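Arsenate Reductase (Corynebacterium glutamicum, PDB 3T38) probably reduces arsenate to arsenite with electrons from thioredoxin, using a low-molecular-weight tyrosine phosphatase fold. Local coordinates at residues 124-134 and 190-198. Residues are numbered along the deposited sequence; the frame is centred on the assembly and turned at random.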
ATOM      1  N   HIS A 124      -2.539   6.232 -18.545  1.00 33.48           N
ATOM      2  CA  HIS A 124      -3.433   6.299 -19.696  1.00 35.18           C
ATOM      3  C   HIS A 124      -2.567   6.573 -20.961  1.00 35.83           C
ATOM      4  O   HIS A 124      -1.788   7.504 -20.999  1.00 34.62           O
ATOM      5  CB  HIS A 124      -4.449   7.423 -19.454  1.00 33.44           C
ATOM      6  CG  HIS A 124      -5.640   7.372 -20.350  1.00 35.77           C
ATOM      7  ND1 HIS A 124      -5.547   7.451 -21.728  1.00 37.30           N
ATOM      8  CD2 HIS A 124      -6.958   7.253 -20.065  1.00 35.38           C
ATOM      9  CE1 HIS A 124      -6.756   7.388 -22.250  1.00 39.83           C
ATOM     10  NE2 HIS A 124      -7.629   7.264 -21.265  1.00 42.92           N
ATOM     11  N   PRO A 125      -2.677   5.717 -21.976  1.00 37.96           N
ATOM     12  CA  PRO A 125      -1.926   5.853 -23.223  1.00 39.40           C
ATOM     13  C   PRO A 125      -2.090   7.197 -23.926  1.00 40.58           C
ATOM     14  O   PRO A 125      -1.121   7.713 -24.478  1.00 41.24           O
ATOM     15  CB  PRO A 125      -2.535   4.752 -24.110  1.00 41.21           C
ATOM     16  CG  PRO A 125      -3.047   3.770 -23.236  1.00 39.46           C
ATOM     17  CD  PRO A 125      -3.396   4.435 -21.909  1.00 38.87           C
ATOM     18  N   LEU A 126      -3.301   7.753 -23.915  1.00 40.69           N
ATOM     19  CA  LEU A 126      -3.541   9.100 -24.465  1.00 41.76           C
ATOM     20  C   LEU A 126      -2.819  10.216 -23.688  1.00 39.81           C
ATOM     21  O   LEU A 126      -2.362  11.212 -24.275  1.00 41.16           O
ATOM     22  CB  LEU A 126      -5.033   9.411 -24.566  1.00 41.61           C
ATOM     23  CG  LEU A 126      -5.760   9.268 -25.898  1.00 49.14           C
ATOM     24  CD1 LEU A 126      -5.474  10.460 -26.866  1.00 51.03           C
ATOM     25  CD2 LEU A 126      -5.488   7.890 -26.597  1.00 53.67           C
ATOM     26  N   VAL A 127      -2.750  10.103 -22.379  1.00 37.22           N
ATOM     27  CA  VAL A 127      -1.881  11.004 -21.602  1.00 36.52           C
ATOM     28  C   VAL A 127      -0.442  10.970 -22.138  1.00 36.77           C
ATOM     29  O   VAL A 127       0.130  11.993 -22.493  1.00 37.86           O
ATOM     30  CB  VAL A 127      -1.910  10.652 -20.087  1.00 35.05           C
ATOM     31  CG1 VAL A 127      -0.906  11.510 -19.314  1.00 33.88           C
ATOM     32  CG2 VAL A 127      -3.307  10.828 -19.558  1.00 33.36           C
ATOM     33  N   LEU A 128       0.116   9.787 -22.232  1.00 37.45           N
ATOM     34  CA  LEU A 128       1.442   9.608 -22.771  1.00 40.42           C
ATOM     35  C   LEU A 128       1.569  10.262 -24.146  1.00 42.10           C
ATOM     36  O   LEU A 128       2.485  11.065 -24.360  1.00 43.70           O
ATOM     37  CB  LEU A 128       1.765   8.108 -22.896  1.00 42.06           C
ATOM     38  CG  LEU A 128       2.635   7.309 -21.898  1.00 45.27           C
ATOM     39  CD1 LEU A 128       2.613   7.829 -20.478  1.00 45.74           C
ATOM     40  CD2 LEU A 128       2.326   5.787 -21.925  1.00 46.22           C
ATOM     41  N   GLU A 129       0.668   9.916 -25.071  1.00 42.23           N
ATOM     42  CA  GLU A 129       0.713  10.460 -26.419  1.00 43.78           C
ATOM     43  C   GLU A 129       0.587  12.009 -26.485  1.00 42.66           C
ATOM     44  O   GLU A 129       1.401  12.642 -27.170  1.00 43.08           O
ATOM     45  CB  GLU A 129      -0.274   9.744 -27.377  1.00 45.32           C
ATOM     46  CG  GLU A 129      -0.369  10.414 -28.803  1.00 51.59           C
ATOM     47  CD  GLU A 129      -1.298   9.682 -29.796  1.00 60.32           C
ATOM     48  OE1 GLU A 129      -1.974   8.702 -29.406  1.00 60.88           O
ATOM     49  OE2 GLU A 129      -1.327  10.068 -30.994  1.00 67.26           O
ATOM     50  N   ILE A 130      -0.396  12.600 -25.783  1.00 40.43           N
ATOM     51  CA  ILE A 130      -0.617  14.058 -25.837  1.00 40.62           C
ATOM     52  C   ILE A 130       0.551  14.840 -25.222  1.00 39.68           C
ATOM     53  O   ILE A 130       0.994  15.848 -25.789  1.00 41.59           O
ATOM     54  CB  ILE A 130      -1.930  14.555 -25.119  1.00 39.91           C
ATOM     55  CG1 ILE A 130      -3.209  13.811 -25.538  1.00 41.09           C
ATOM     56  CG2 ILE A 130      -2.126  16.079 -25.303  1.00 41.51           C
ATOM     57  CD1 ILE A 130      -3.544  13.909 -26.928  1.00 45.69           C
ATOM     58  N   LEU A 131       1.013  14.409 -24.050  1.00 37.78           N
ATOM     59  CA  LEU A 131       2.151  15.067 -23.391  1.00 36.89           C
ATOM     60  C   LEU A 131       3.351  14.959 -24.301  1.00 39.56           C
ATOM     61  O   LEU A 131       4.019  15.942 -24.571  1.00 39.33           O
ATOM     62  CB  LEU A 131       2.447  14.447 -22.027  1.00 33.93           C
ATOM     63  CG  LEU A 131       1.406  14.752 -20.946  1.00 31.73           C
ATOM     64  CD1 LEU A 131       1.837  14.139 -19.654  1.00 28.50           C
ATOM     65  CD2 LEU A 131       1.148  16.303 -20.806  1.00 30.47           C
ATOM     66  N   SER A 132       3.593  13.749 -24.796  1.00 42.03           N
ATOM     67  CA  SER A 132       4.621  13.540 -25.832  1.00 46.39           C
ATOM     68  C   SER A 132       4.546  14.488 -27.045  1.00 47.94           C
ATOM     69  O   SER A 132       5.575  15.023 -27.447  1.00 50.02           O
ATOM     70  CB  SER A 132       4.607  12.097 -26.303  1.00 46.87           C
ATOM     71  OG  SER A 132       5.570  11.950 -27.306  1.00 53.43           O
ATOM     72  N   GLU A 133       3.343  14.718 -27.584  1.00 48.38           N
ATOM     73  CA  GLU A 133       3.127  15.543 -28.799  1.00 50.97           C
ATOM     74  C   GLU A 133       3.486  16.993 -28.624  1.00 50.04           C
ATOM     75  O   GLU A 133       3.573  17.717 -29.603  1.00 52.27           O
ATOM     76  CB  GLU A 133       1.662  15.582 -29.195  1.00 51.36           C
ATOM     77  CG  GLU A 133       1.051  14.290 -29.621  1.00 58.19           C
ATOM     78  CD  GLU A 133      -0.323  14.515 -30.244  1.00 65.36           C
ATOM     79  OE1 GLU A 133      -1.261  13.743 -29.915  1.00 67.17           O
ATOM     80  OE2 GLU A 133      -0.451  15.472 -31.055  1.00 67.92           O
ATOM     81  N   ARG A 134       3.597  17.437 -27.380  1.00 46.92           N
ATOM     82  CA  ARG A 134       3.857  18.829 -27.083  1.00 46.07           C
ATOM     83  C   ARG A 134       5.128  18.919 -26.262  1.00 45.49           C
ATOM     84  O   ARG A 134       5.340  19.895 -25.554  1.00 45.28           O
ATOM     85  CB  ARG A 134       2.688  19.486 -26.339  1.00 44.36           C
ATOM     86  CG  ARG A 134       2.428  18.917 -24.954  1.00 43.06           C
ATOM     87  CD  ARG A 134       1.246  19.588 -24.316  1.00 41.63           C
ATOM     88  NE  ARG A 134       1.686  20.685 -23.495  1.00 43.47           N
ATOM     89  CZ  ARG A 134       0.902  21.650 -23.036  1.00 44.27           C
ATOM     90  NH1 ARG A 134      -0.405  21.644 -23.348  1.00 41.62           N
ATOM     91  NH2 ARG A 134       1.443  22.623 -22.287  1.00 37.96           N
ATOM     92  N   ILE A 190      -9.730  13.922 -22.713  1.00 41.72           N
ATOM     93  CA  ILE A 190      -8.358  13.957 -22.119  1.00 39.46           C
ATOM     94  C   ILE A 190      -7.602  15.254 -22.528  1.00 40.44           C
ATOM     95  O   ILE A 190      -6.951  15.917 -21.706  1.00 40.18           O
ATOM     96  CB  ILE A 190      -7.498  12.641 -22.401  1.00 39.57           C
ATOM     97  CG1 ILE A 190      -8.119  11.413 -21.695  1.00 38.78           C
ATOM     98  CG2 ILE A 190      -6.057  12.785 -21.839  1.00 37.46           C
ATOM     99  CD1 ILE A 190      -8.254  11.605 -20.141  1.00 39.62           C
ATOM    100  N   GLN A 191      -7.696  15.566 -23.811  1.00 42.45           N
ATOM    101  CA  GLN A 191      -7.325  16.838 -24.412  1.00 44.54           C
ATOM    102  C   GLN A 191      -7.619  18.058 -23.523  1.00 43.59           C
ATOM    103  O   GLN A 191      -6.711  18.816 -23.211  1.00 43.25           O
ATOM    104  CB  GLN A 191      -8.039  16.982 -25.825  1.00 47.55           C
ATOM    105  N   GLU A 192      -8.880  18.218 -23.116  1.00 43.27           N
ATOM    106  CA  GLU A 192      -9.349  19.383 -22.367  1.00 42.72           C
ATOM    107  C   GLU A 192      -8.900  19.415 -20.920  1.00 38.58           C
ATOM    108  O   GLU A 192      -8.549  20.463 -20.391  1.00 38.39           O
ATOM    109  CB  GLU A 192     -10.871  19.442 -22.445  1.00 45.74           C
ATOM    110  CG  GLU A 192     -11.396  19.869 -23.844  1.00 51.39           C
ATOM    111  CD  GLU A 192     -12.853  19.458 -24.093  1.00 57.09           C
ATOM    112  OE1 GLU A 192     -13.301  18.413 -23.568  1.00 56.51           O
ATOM    113  OE2 GLU A 192     -13.554  20.175 -24.844  1.00 63.42           O
ATOM    114  N   ILE A 193      -8.914  18.256 -20.287  1.00 34.86           N
ATOM    115  CA  ILE A 193      -8.368  18.100 -18.942  1.00 32.92           C
ATOM    116  C   ILE A 193      -6.868  18.534 -18.909  1.00 30.93           C
ATOM    117  O   ILE A 193      -6.443  19.171 -17.990  1.00 30.79           O
ATOM    118  CB  ILE A 193      -8.506  16.597 -18.472  1.00 31.04           C
ATOM    119  CG1 ILE A 193      -9.964  16.195 -18.319  1.00 33.28           C
ATOM    120  CG2 ILE A 193      -7.778  16.336 -17.119  1.00 29.53           C
ATOM    121  CD1 ILE A 193     -10.119  14.675 -18.186  1.00 34.98           C
ATOM    122  N   ILE A 194      -6.078  18.150 -19.906  1.00 30.84           N
ATOM    123  CA  ILE A 194      -4.672  18.563 -19.974  1.00 30.64           C
ATOM    124  C   ILE A 194      -4.567  20.090 -20.005  1.00 32.32           C
ATOM    125  O   ILE A 194      -3.804  20.660 -19.239  1.00 31.40           O
ATOM    126  CB  ILE A 194      -3.913  17.826 -21.123  1.00 30.68           C
ATOM    127  CG1 ILE A 194      -3.740  16.362 -20.718  1.00 29.55           C
ATOM    128  CG2 ILE A 194      -2.577  18.421 -21.393  1.00 32.50           C
ATOM    129  CD1 ILE A 194      -3.184  15.356 -21.798  1.00 29.47           C
ATOM    130  N   GLU A 195      -5.432  20.736 -20.794  1.00 35.52           N
ATOM    131  CA  GLU A 195      -5.488  22.208 -20.909  1.00 39.15           C
ATOM    132  C   GLU A 195      -5.923  22.862 -19.627  1.00 38.35           C
ATOM    133  O   GLU A 195      -5.372  23.872 -19.261  1.00 38.77           O
ATOM    134  CB  GLU A 195      -6.478  22.666 -21.972  1.00 42.00           C
ATOM    135  CG  GLU A 195      -6.380  21.894 -23.231  1.00 47.51           C
ATOM    136  CD  GLU A 195      -5.386  22.500 -24.195  1.00 55.55           C
ATOM    137  OE1 GLU A 195      -4.229  22.797 -23.723  1.00 53.61           O
ATOM    138  OE2 GLU A 195      -5.779  22.683 -25.395  1.00 51.76           O
ATOM    139  N   GLU A 196      -6.950  22.320 -18.973  1.00 38.11           N
ATOM    140  CA  GLU A 196      -7.384  22.923 -17.718  1.00 38.79           C
ATOM    141  C   GLU A 196      -6.300  22.770 -16.643  1.00 34.68           C
ATOM    142  O   GLU A 196      -6.008  23.701 -15.924  1.00 35.78           O
ATOM    143  CB  GLU A 196      -8.718  22.372 -17.253  1.00 39.72           C
ATOM    144  CG  GLU A 196      -8.991  22.738 -15.799  1.00 46.25           C
ATOM    145  CD  GLU A 196     -10.400  22.391 -15.352  1.00 56.25           C
ATOM    146  OE1 GLU A 196     -11.007  21.450 -15.947  1.00 58.61           O
ATOM    147  OE2 GLU A 196     -10.894  23.063 -14.397  1.00 61.64           O
ATOM    148  N   ILE A 197      -5.679  21.608 -16.572  1.00 30.64           N
ATOM    149  CA  ILE A 197      -4.681  21.393 -15.593  1.00 27.53           C
ATOM    150  C   ILE A 197      -3.448  22.291 -15.825  1.00 29.08           C
ATOM    151  O   ILE A 197      -2.924  22.887 -14.876  1.00 28.04           O
ATOM    152  CB  ILE A 197      -4.285  19.912 -15.578  1.00 27.20           C
ATOM    153  CG1 ILE A 197      -5.446  19.063 -14.992  1.00 24.85           C
ATOM    154  CG2 ILE A 197      -2.922  19.695 -14.822  1.00 22.27           C
ATOM    155  CD1 ILE A 197      -5.189  17.497 -15.253  1.00 21.24           C
ATOM    156  N   ASP A 198      -3.006  22.395 -17.084  1.00 29.88           N
ATOM    157  CA  ASP A 198      -1.912  23.283 -17.460  1.00 30.83           C
ATOM    158  C   ASP A 198      -2.150  24.726 -16.986  1.00 32.41           C
ATOM    159  O   ASP A 198      -1.283  25.308 -16.325  1.00 31.87           O
ATOM    160  CB  ASP A 198      -1.722  23.275 -18.987  1.00 32.99           C
ATOM    161  CG  ASP A 198      -0.363  23.860 -19.420  1.00 36.32           C
ATOM    162  OD1 ASP A 198       0.607  23.949 -18.593  1.00 36.39           O
ATOM    163  OD2 ASP A 198      -0.246  24.221 -20.597  1.00 41.54           O
TER
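Val127 CA lies nearest Ile190 CA where helix 125-133 crosses the N-terminal part of helix 190-211, the segment axes approaching to 10.5 Å with N-to-C directions 57° apart; the interface is apolar from the Ile190 end to the middle, charged at the Arg134 end. Ile194 carries the apolar middle: its CD1 reaches 3.6 Å from Ile130 CB and lies nearly as close to Ile130 CG2. With CG1 anti to the carbonyl carbon and the chain then extended (chi2 171°), Ile194 brings that methyl to Ile130, the side chains crossing at a slant, while its CG2 branch approaches Leu131 CD2. One turn earlier, Ile190 divides its branches. CG2 meets Val127 CG2 at 4.1 Å, and CG1 lies over one face of the His124 imidazole, offset toward the rim. That ring is held by its own helix, because ND1 accepts the N-H of Leu126 in the ring plane (N to ND1 3.1 Å), making His124 the N-cap. At the far end Arg134, bent at chi3 (-94°), gives NH2 to Asp198 OD2 in a 2.9 Å salt bridge that meets the carboxylate from above its plane. Glu195 OE1 stays 4.0 Å from Arg134 NH1, beyond a salt bridge but probably adding electrostatic attraction. Asp198 OD1 is bound by Tyr105 OH of helix 94-106, whose Ile97 touches both Val127 and Ile194; the contact thus joins three helices of the phosphatase-like domain, built around a parallel sheet.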